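Local coordinates for protein alcohol dehydrogenase (PDB 1H2B) that probably catalyses the NAD-dependent oxidation of alcohols as a zinc-containing alcohol dehydrogenase of a hyperthermophilic archaeon, at residues A18-E23 with N132-F137; D34-E39 with D43-I48; A188-V193 with Q204-M209. One frame throughout, in Å; residues are numbered along the deposited sequence.

Contact 1: residues A18-E23 with N132-F137; sequences AARLHE and NIDGGF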
loop_
_atom_site.group_PDB
_atom_site.type_symbol
_atom_site.label_atom_id
_atom_site.label_comp_id
_atom_site.label_asym_id
_atom_site.label_seq_id
_atom_site.Cartn_x
_atom_site.Cartn_y
_atom_site.Cartn_z
ATOM N N ALA B 18 43.036 -9.246 14.682
ATOM C CA ALA B 18 41.569 -9.381 14.685
ATOM C C ALA B 18 41.016 -9.657 16.096
ATOM O O ALA B 18 41.690 -10.257 16.910
ATOM C CB ALA B 18 41.155 -10.502 13.743
ATOM N N ALA B 19 39.766 -9.268 16.357
ATOM C CA ALA B 19 39.100 -9.607 17.628
ATOM C C ALA B 19 38.159 -10.775 17.390
ATOM O O ALA B 19 37.177 -10.663 16.619
ATOM C CB ALA B 19 38.343 -8.391 18.166
ATOM N N ARG B 20 38.462 -11.928 18.007
ATOM C CA ARG B 20 37.769 -13.169 17.663
ATOM C C ARG B 20 37.109 -13.849 18.819
ATOM O O ARG B 20 37.643 -13.860 19.929
ATOM C CB ARG B 20 38.701 -14.150 16.977
ATOM C CG ARG B 20 39.595 -13.474 15.953
ATOM C CD ARG B 20 40.310 -14.470 15.104
ATOM N NE ARG B 20 39.513 -14.889 13.954
ATOM C CZ ARG B 20 39.698 -16.019 13.293
ATOM N NH1 ARG B 20 40.650 -16.893 13.665
ATOM N NH2 ARG B 20 38.940 -16.282 12.258
ATOM N N LEU B 21 35.938 -14.396 18.537
ATOM C CA LEU B 21 35.170 -15.183 19.482
ATOM C C LEU B 21 35.653 -16.626 19.398
ATOM O O LEU B 21 35.459 -17.274 18.381
ATOM C CB LEU B 21 33.670 -15.115 19.138
ATOM C CG LEU B 21 32.652 -15.658 20.141
ATOM C CD1 LEU B 21 31.288 -15.155 19.729
ATOM C CD2 LEU B 21 32.625 -17.181 20.213
ATOM N N HIS B 22 36.280 -17.108 20.477
ATOM C CA HIS B 22 36.658 -18.523 20.616
ATOM C C HIS B 22 35.727 -19.282 21.536
ATOM O O HIS B 22 35.442 -20.444 21.300
ATOM C CB HIS B 22 38.066 -18.669 21.189
ATOM C CG HIS B 22 39.156 -18.321 20.231
ATOM N ND1 HIS B 22 39.949 -19.273 19.629
ATOM C CD2 HIS B 22 39.593 -17.122 19.774
ATOM C CE1 HIS B 22 40.838 -18.676 18.857
ATOM N NE2 HIS B 22 40.640 -17.371 18.922
ATOM N N GLU B 23 35.274 -18.617 22.592
ATOM C CA GLU B 23 34.387 -19.222 23.564
ATOM C C GLU B 23 33.354 -18.206 24.007
ATOM O O GLU B 23 33.696 -17.043 24.256
ATOM C CB GLU B 23 35.166 -19.676 24.812
ATOM C CG GLU B 23 36.528 -20.297 24.557
ATOM C CD GLU B 23 37.422 -20.286 25.785
ATOM O OE1 GLU B 23 38.492 -19.632 25.750
ATOM O OE2 GLU B 23 37.054 -20.944 26.784
ATOM N N ASN B 132 28.033 -14.828 11.526
ATOM C CA ASN B 132 28.348 -16.246 11.343
ATOM C C ASN B 132 29.664 -16.579 10.631
ATOM O O ASN B 132 30.036 -17.762 10.546
ATOM C CB ASN B 132 27.142 -17.020 10.738
ATOM C CG ASN B 132 26.814 -16.634 9.296
ATOM O OD1 ASN B 132 27.259 -15.620 8.776
ATOM N ND2 ASN B 132 26.016 -17.468 8.641
ATOM N N ILE B 133 30.365 -15.559 10.134
ATOM C CA ILE B 133 31.679 -15.705 9.476
ATOM C C ILE B 133 32.513 -14.492 9.847
ATOM O O ILE B 133 31.995 -13.590 10.492
ATOM C CB ILE B 133 31.537 -15.829 7.914
ATOM C CG1 ILE B 133 30.836 -14.607 7.278
ATOM C CG2 ILE B 133 30.757 -17.084 7.525
ATOM C CD1 ILE B 133 30.961 -14.534 5.735
ATOM N N ASP B 134 33.790 -14.461 9.459
ATOM C CA ASP B 134 34.672 -13.389 9.884
ATOM C C ASP B 134 34.159 -11.999 9.452
ATOM O O ASP B 134 33.712 -11.788 8.298
ATOM C CB ASP B 134 36.044 -13.545 9.279
ATOM C CG ASP B 134 36.848 -14.654 9.921
ATOM O OD1 ASP B 134 36.605 -14.971 11.108
ATOM O OD2 ASP B 134 37.764 -15.226 9.272
ATOM N N GLY B 135 34.252 -11.085 10.409
ATOM C CA GLY B 135 33.830 -9.694 10.261
ATOM C C GLY B 135 34.898 -8.618 10.311
ATOM O O GLY B 135 36.104 -8.813 9.971
ATOM N N GLY B 136 34.462 -7.415 10.715
ATOM C CA GLY B 136 35.237 -6.192 10.536
ATOM C C GLY B 136 36.121 -5.724 11.699
ATOM O O GLY B 136 36.771 -4.685 11.608
ATOM N N PHE B 137 36.105 -6.472 12.809
ATOM C CA PHE B 137 37.003 -6.112 13.920
ATOM C C PHE B 137 38.399 -6.654 13.598
ATOM O O PHE B 137 38.902 -7.574 14.256
ATOM C CB PHE B 137 36.510 -6.694 15.263
ATOM C CG PHE B 137 35.203 -6.119 15.762
ATOM C CD1 PHE B 137 34.363 -6.927 16.520
ATOM C CD2 PHE B 137 34.863 -4.777 15.540
ATOM C CE1 PHE B 137 33.140 -6.418 17.034
ATOM C CE2 PHE B 137 33.667 -4.249 16.022
ATOM C CZ PHE B 137 32.807 -5.066 16.769
HETATM O O HOH W 1 38.913 -17.516 9.765
#

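Contact 2: residues D34-E39 with D43-I48; sequences DYPRLE and DVIVRI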
loop_
_atom_site.group_PDB
_atom_site.type_symbol
_atom_site.label_atom_id
_atom_site.label_comp_id
_atom_site.label_asym_id
_atom_site.label_seq_id
_atom_site.Cartn_x
_atom_site.Cartn_y
_atom_site.Cartn_z
ATOM N N ASP B 34 45.244 -14.886 9.397
ATOM C CA ASP B 34 45.771 -14.657 8.056
ATOM C C ASP B 34 44.887 -13.647 7.297
ATOM O O ASP B 34 43.689 -13.482 7.591
ATOM C CB ASP B 34 45.824 -15.986 7.279
ATOM C CG ASP B 34 46.865 -16.946 7.822
ATOM O OD1 ASP B 34 47.640 -16.555 8.698
ATOM O OD2 ASP B 34 46.915 -18.123 7.447
ATOM N N TYR B 35 45.500 -12.989 6.321
ATOM C CA TYR B 35 44.807 -12.064 5.426
ATOM C C TYR B 35 43.660 -12.800 4.740
ATOM O O TYR B 35 43.753 -14.002 4.439
ATOM C CB TYR B 35 45.833 -11.549 4.412
ATOM C CG TYR B 35 45.326 -10.594 3.375
ATOM C CD1 TYR B 35 45.177 -9.259 3.690
ATOM C CD2 TYR B 35 45.053 -11.026 2.085
ATOM C CE1 TYR B 35 44.748 -8.350 2.738
ATOM C CE2 TYR B 35 44.623 -10.129 1.116
ATOM C CZ TYR B 35 44.490 -8.785 1.470
ATOM O OH TYR B 35 44.055 -7.831 0.557
ATOM N N PRO B 36 42.518 -12.132 4.529
ATOM C CA PRO B 36 41.364 -12.830 3.934
ATOM C C PRO B 36 41.589 -13.380 2.526
ATOM O O PRO B 36 42.391 -12.817 1.775
ATOM C CB PRO B 36 40.238 -11.728 3.893
ATOM C CG PRO B 36 40.717 -10.657 4.833
ATOM C CD PRO B 36 42.251 -10.706 4.821
ATOM N N ARG B 37 40.890 -14.460 2.183
ATOM C CA ARG B 37 41.065 -15.064 0.851
ATOM C C ARG B 37 40.057 -14.471 -0.113
ATOM O O ARG B 37 38.858 -14.655 0.058
ATOM C CB ARG B 37 40.836 -16.555 0.893
ATOM C CG ARG B 37 41.904 -17.260 1.703
ATOM C CD ARG B 37 42.033 -18.739 1.386
ATOM N NE ARG B 37 40.824 -19.516 1.605
ATOM C CZ ARG B 37 40.464 -20.050 2.767
ATOM N NH1 ARG B 37 41.182 -19.869 3.873
ATOM N NH2 ARG B 37 39.378 -20.798 2.831
ATOM N N LEU B 38 40.569 -13.830 -1.160
ATOM C CA LEU B 38 39.746 -13.341 -2.271
ATOM C C LEU B 38 39.361 -14.538 -3.168
ATOM O O LEU B 38 40.221 -15.110 -3.853
ATOM C CB LEU B 38 40.566 -12.302 -3.043
ATOM C CG LEU B 38 39.872 -11.409 -4.049
ATOM C CD1 LEU B 38 39.085 -10.357 -3.265
ATOM C CD2 LEU B 38 40.948 -10.738 -4.966
ATOM N N GLU B 39 38.111 -14.966 -3.115
ATOM C CA GLU B 39 37.647 -16.164 -3.831
ATOM C C GLU B 39 36.133 -16.204 -3.931
ATOM O O GLU B 39 35.413 -15.749 -3.014
ATOM C CB GLU B 39 38.108 -17.456 -3.120
ATOM C CG GLU B 39 37.584 -17.600 -1.686
ATOM C CD GLU B 39 36.112 -18.070 -1.598
ATOM O OE1 GLU B 39 35.551 -18.517 -2.637
ATOM O OE2 GLU B 39 35.505 -18.029 -0.487
ATOM N N ASP B 43 34.543 -11.339 -3.472
ATOM C CA ASP B 43 35.336 -10.773 -4.549
ATOM C C ASP B 43 35.814 -9.339 -4.218
ATOM O O ASP B 43 36.336 -8.629 -5.079
ATOM C CB ASP B 43 34.555 -10.819 -5.857
ATOM C CG ASP B 43 33.212 -10.123 -5.768
ATOM O OD1 ASP B 43 32.949 -9.440 -4.741
ATOM O OD2 ASP B 43 32.358 -10.236 -6.669
ATOM N N VAL B 44 35.697 -8.940 -2.947
ATOM C CA VAL B 44 36.230 -7.655 -2.497
ATOM C C VAL B 44 36.886 -7.810 -1.143
ATOM O O VAL B 44 36.338 -8.463 -0.281
ATOM C CB VAL B 44 35.118 -6.557 -2.332
ATOM C CG1 VAL B 44 35.677 -5.290 -1.697
ATOM C CG2 VAL B 44 34.477 -6.250 -3.680
ATOM N N ILE B 45 38.083 -7.255 -0.991
ATOM C CA ILE B 45 38.658 -7.099 0.356
ATOM C C ILE B 45 38.761 -5.613 0.699
ATOM O O ILE B 45 39.234 -4.792 -0.094
ATOM C CB ILE B 45 40.036 -7.808 0.483
ATOM C CG1 ILE B 45 39.837 -9.312 0.347
ATOM C CG2 ILE B 45 40.689 -7.455 1.859
ATOM C CD1 ILE B 45 41.143 -10.082 0.110
ATOM N N VAL B 46 38.311 -5.269 1.912
ATOM C CA VAL B 46 38.320 -3.905 2.403
ATOM C C VAL B 46 39.312 -3.773 3.532
ATOM O O VAL B 46 39.401 -4.662 4.381
ATOM C CB VAL B 46 36.888 -3.533 2.921
ATOM C CG1 VAL B 46 36.873 -2.205 3.617
ATOM C CG2 VAL B 46 35.905 -3.560 1.751
ATOM N N ARG B 47 40.067 -2.687 3.501
ATOM C CA ARG B 47 40.830 -2.186 4.651
ATOM C C ARG B 47 39.871 -1.413 5.547
ATOM O O ARG B 47 39.347 -0.338 5.166
ATOM C CB ARG B 47 42.014 -1.332 4.168
ATOM C CG ARG B 47 42.789 -0.685 5.292
ATOM C CD ARG B 47 44.025 0.106 4.809
ATOM N NE ARG B 47 43.751 1.154 3.815
ATOM C CZ ARG B 47 43.564 2.446 4.097
ATOM N NH1 ARG B 47 43.551 2.856 5.369
ATOM N NH2 ARG B 47 43.366 3.326 3.103
ATOM N N ILE B 48 39.581 -1.984 6.721
ATOM C CA ILE B 48 38.624 -1.369 7.635
ATOM C C ILE B 48 39.119 -0.034 8.148
ATOM O O ILE B 48 40.280 0.093 8.589
ATOM C CB ILE B 48 38.385 -2.335 8.786
ATOM C CG1 ILE B 48 37.766 -3.637 8.260
ATOM C CG2 ILE B 48 37.518 -1.664 9.939
ATOM C CD1 ILE B 48 36.217 -3.508 7.819
#

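Contact 3: residues A188-V193 with Q204-M209; sequences AYVAIV and QLLKVM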
loop_
_atom_site.group_PDB
_atom_site.type_symbol
_atom_site.label_atom_id
_atom_site.label_comp_id
_atom_site.label_asym_id
_atom_site.label_seq_id
_atom_site.Cartn_x
_atom_site.Cartn_y
_atom_site.Cartn_z
ATOM N N ALA B 188 -0.432 12.069 15.125
ATOM C CA ALA B 188 -0.174 10.692 15.599
ATOM C C ALA B 188 1.005 10.780 16.543
ATOM O O ALA B 188 1.890 11.644 16.385
ATOM C CB ALA B 188 0.206 9.808 14.435
ATOM N N TYR B 189 1.064 9.811 17.457
ATOM C CA TYR B 189 2.207 9.711 18.351
ATOM C C TYR B 189 2.975 8.441 18.047
ATOM O O TYR B 189 2.417 7.387 17.782
ATOM C CB TYR B 189 1.758 9.545 19.803
ATOM C CG TYR B 189 1.045 10.755 20.387
ATOM C CD1 TYR B 189 -0.350 10.871 20.289
ATOM C CD2 TYR B 189 1.780 11.749 21.019
ATOM C CE1 TYR B 189 -0.984 11.973 20.831
ATOM C CE2 TYR B 189 1.158 12.861 21.550
ATOM C CZ TYR B 189 -0.214 12.952 21.453
ATOM O OH TYR B 189 -0.849 14.083 22.021
ATOM N N VAL B 190 4.283 8.565 18.137
ATOM C CA VAL B 190 5.180 7.393 18.028
ATOM C C VAL B 190 6.046 7.360 19.277
ATOM O O VAL B 190 6.653 8.357 19.630
ATOM C CB VAL B 190 5.989 7.388 16.713
ATOM C CG1 VAL B 190 6.777 8.684 16.474
ATOM C CG2 VAL B 190 6.929 6.172 16.647
ATOM N N ALA B 191 6.077 6.207 19.949
ATOM C CA ALA B 191 7.011 5.995 21.074
ATOM C C ALA B 191 8.220 5.260 20.532
ATOM O O ALA B 191 8.097 4.168 19.946
ATOM C CB ALA B 191 6.388 5.142 22.142
ATOM N N ILE B 192 9.389 5.864 20.696
ATOM C CA ILE B 192 10.637 5.232 20.271
ATOM C C ILE B 192 11.300 4.823 21.573
ATOM O O ILE B 192 11.591 5.680 22.425
ATOM C CB ILE B 192 11.485 6.214 19.342
ATOM C CG1 ILE B 192 12.754 5.540 18.813
ATOM C CG2 ILE B 192 11.746 7.609 20.005
ATOM C CD1 ILE B 192 13.835 5.326 19.849
ATOM N N VAL B 193 11.457 3.522 21.776
ATOM C CA VAL B 193 11.861 3.022 23.085
ATOM C C VAL B 193 13.288 2.522 22.997
ATOM O O VAL B 193 13.562 1.554 22.269
ATOM C CB VAL B 193 10.923 1.865 23.501
ATOM C CG1 VAL B 193 11.384 1.269 24.845
ATOM C CG2 VAL B 193 9.475 2.344 23.535
ATOM N N GLN B 204 16.033 10.736 15.106
ATOM C CA GLN B 204 16.268 11.654 13.998
ATOM C C GLN B 204 15.452 11.279 12.770
ATOM O O GLN B 204 14.868 12.124 12.107
ATOM C CB GLN B 204 17.747 11.659 13.599
ATOM C CG GLN B 204 18.673 12.075 14.715
ATOM C CD GLN B 204 20.115 11.911 14.308
ATOM O OE1 GLN B 204 20.586 12.604 13.374
ATOM N NE2 GLN B 204 20.812 10.962 14.933
ATOM N N LEU B 205 15.413 10.000 12.455
ATOM C CA LEU B 205 14.682 9.589 11.282
ATOM C C LEU B 205 13.176 9.791 11.396
ATOM O O LEU B 205 12.560 10.105 10.406
ATOM C CB LEU B 205 15.000 8.115 10.964
ATOM C CG LEU B 205 16.446 7.861 10.560
ATOM C CD1 LEU B 205 16.667 6.354 10.391
ATOM C CD2 LEU B 205 16.742 8.536 9.231
ATOM N N LEU B 206 12.609 9.584 12.582
ATOM C CA LEU B 206 11.176 9.820 12.794
ATOM C C LEU B 206 10.866 11.305 12.513
ATOM O O LEU B 206 9.822 11.620 11.941
ATOM C CB LEU B 206 10.726 9.389 14.177
ATOM C CG LEU B 206 10.673 7.856 14.439
ATOM C CD1 LEU B 206 10.647 7.549 15.933
ATOM C CD2 LEU B 206 9.398 7.331 13.690
ATOM N N LYS B 207 11.785 12.199 12.869
ATOM C CA LYS B 207 11.538 13.620 12.562
ATOM C C LYS B 207 11.659 14.013 11.088
ATOM O O LYS B 207 11.001 14.969 10.637
ATOM C CB LYS B 207 12.482 14.497 13.405
ATOM C CG LYS B 207 12.262 14.400 14.913
ATOM C CD LYS B 207 10.868 14.841 15.363
ATOM C CE LYS B 207 10.617 16.305 15.028
ATOM N NZ LYS B 207 9.401 16.807 15.717
ATOM N N VAL B 208 12.550 13.344 10.370
ATOM C CA VAL B 208 12.822 13.568 8.973
ATOM C C VAL B 208 11.751 12.908 8.108
ATOM O O VAL B 208 11.360 13.461 7.052
ATOM C CB VAL B 208 14.230 12.932 8.596
ATOM C CG1 VAL B 208 14.417 12.886 7.092
ATOM C CG2 VAL B 208 15.329 13.705 9.281
ATOM N N MET B 209 11.285 11.722 8.544
ATOM C CA MET B 209 10.521 10.850 7.669
ATOM C C MET B 209 9.010 10.828 7.955
ATOM O O MET B 209 8.227 10.296 7.150
ATOM C CB MET B 209 11.071 9.441 7.693
ATOM C CG MET B 209 12.340 9.368 6.906
ATOM S SD MET B 209 13.126 7.922 7.390
ATOM C CE MET B 209 12.041 6.757 6.573
#

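Contact 1: residues A18-E23 with N132-F137
Arg-20 and Asp-134 form a salt bridge between strand 17-21 and the loop 132-137. From the arginine CB, CG stands anti to the carbonyl carbon; the chain is extended at chi2 and bends at chi3 (86°), and only the guanidinium end comes near Asp-134. The side chain also touches Val-33 and Glu-31. NE is taken by the hydroxyl of Thr-76, while NH2 reaches Asp-134 OD1 at 2.9 Å. That oxygen lies in the guanidinium plane, at its edge, and is approached on its syn side, 20° out of the carboxylate plane; the two flat groups are turned 57° against each other. A water also links them, accepting from Arg-20 NH2 and donating to Asp-134 OD2 at 2.6 Å. The backbone N-H of Thr-76 gives OD1 a second donor. One residue earlier on the strand, Ala-19 N donates to Phe-137 O at 2.8 Å, and Ala-19 CB packs on Phe-137 CB at 3.8 Å. The Phe-137 side chain, leading away from Ala-19, lies about 6 Å from that of His-79, a ligand of the active-site zinc, so the contact fastens a loop beside that site. Strand 17-21 runs between 29-32 and 75-76 in an antiparallel sheet, and Ile-339 of helix 339-347 packs against both Ala-19 and Phe-137.

Contact 2: residues D34-E39 with D43-I48
Ile-45 reaches from its strand into a pocket made by Tyr-35, Pro-36 and Leu-38, and the contact is made by packing, mostly of hydrocarbon groups. Its CD1 touches Tyr-35 CE2 at 3.6 Å, meeting the ring obliquely, and lies 3.4 Å from the carbonyl oxygen of Pro-36. CG2 lies 3.6 Å from Tyr-35 OH, so both branches of the isoleucine rest on the phenol end of the tyrosine. From the other end of the loop segment, Leu-38 CD1 meets Ile-45 CG1 at 3.8 Å. The same methyl, Leu-38 CD1, also sits 3.6 Å from Asp-43 C. The leucine gets there with CG anti to its own nitrogen (chi1 -167°). Within the loop, Pro-36 CD lies 3.3 Å above one face of the Tyr-35 ring, offset toward the rim. In the next shell, Phe-140 makes an edge-to-face contact with that ring. Glu-87 binds the tyrosine hydroxyl, while His-145 holds the carboxylate of Asp-43. Arg-142 ties down the loop by pairing with Glu-39 and binding Arg-37 O. Asp-43 and Val-44 both face Thr-143 in a classic beta bulge; strand 44-52, between 81-88 and 140-143, belongs to the GroES-like catalytic domain of zinc-dependent alcohol dehydrogenases, and the loop 34-39 packs on it.

Contact 3: residues A188-V193 with Q204-M209
Leu-206 points its two methyls from the helix at Val-190 and Ile-192 of the strand, and all the packing across the contact is van der Waals. Val-190 and Leu-206 meet tip to tip: CG2 of the valine lies 4.0 Å from CD2 of the leucine, and its CG1 is 4.1 Å from the same methyl. Val-190 holds CG1 between its backbone N and carbonyl carbon (chi1 54°), which turns both methyls to the helix. Ile-192 is met across its branch point instead, with Leu-206 CD1 3.8 Å from Ile-192 CB. An alanine at Val-190 is likely to leave a gap between the strand and the leucine's methyls and to deprive Leu-206 CD2 of its partner on the strand. No polar pair joins strand to helix; their hydrogen bonds run elsewhere, Val-190 to Thr-213 and Ile-215 along the sheet, and Met-209 N to Leu-205 O at 2.8 Å within the helix. Strand and helix open the beta-alpha-beta unit 189-193, 197-209, 213-218 of the Rossmann-type domain, whose Val-193 touches the bound NAD. With three buried hydrocarbon side chains and neither charge nor directional bond between them, helix and sheet are held here by shape and by exclusion of water.

How the contacts relate
From the N terminus, the chain first runs through 18-23, whose partner 132-137 comes more than a hundred residues later, so contact 1 closes a long loop. Nested inside that loop is contact 2, a short closure in which 34-39 folds back on 43-48 after only three intervening residues. The two adjoin, their centres 14 Å apart, with Gly-136 O packing on Ile-48 CG2 at 3.5 Å. Contact 1 joins the small N-terminal sheet to the loop before strand 140-143, and contact 2 joins the loop after strand 29-32 to strand 44-52. Contact 3 opens only after both have closed and lies on the opposite side of the chain's centre from both, about 20 Å from contact 1 by nearest atoms, binding helix to sheet in the nucleotide-binding part.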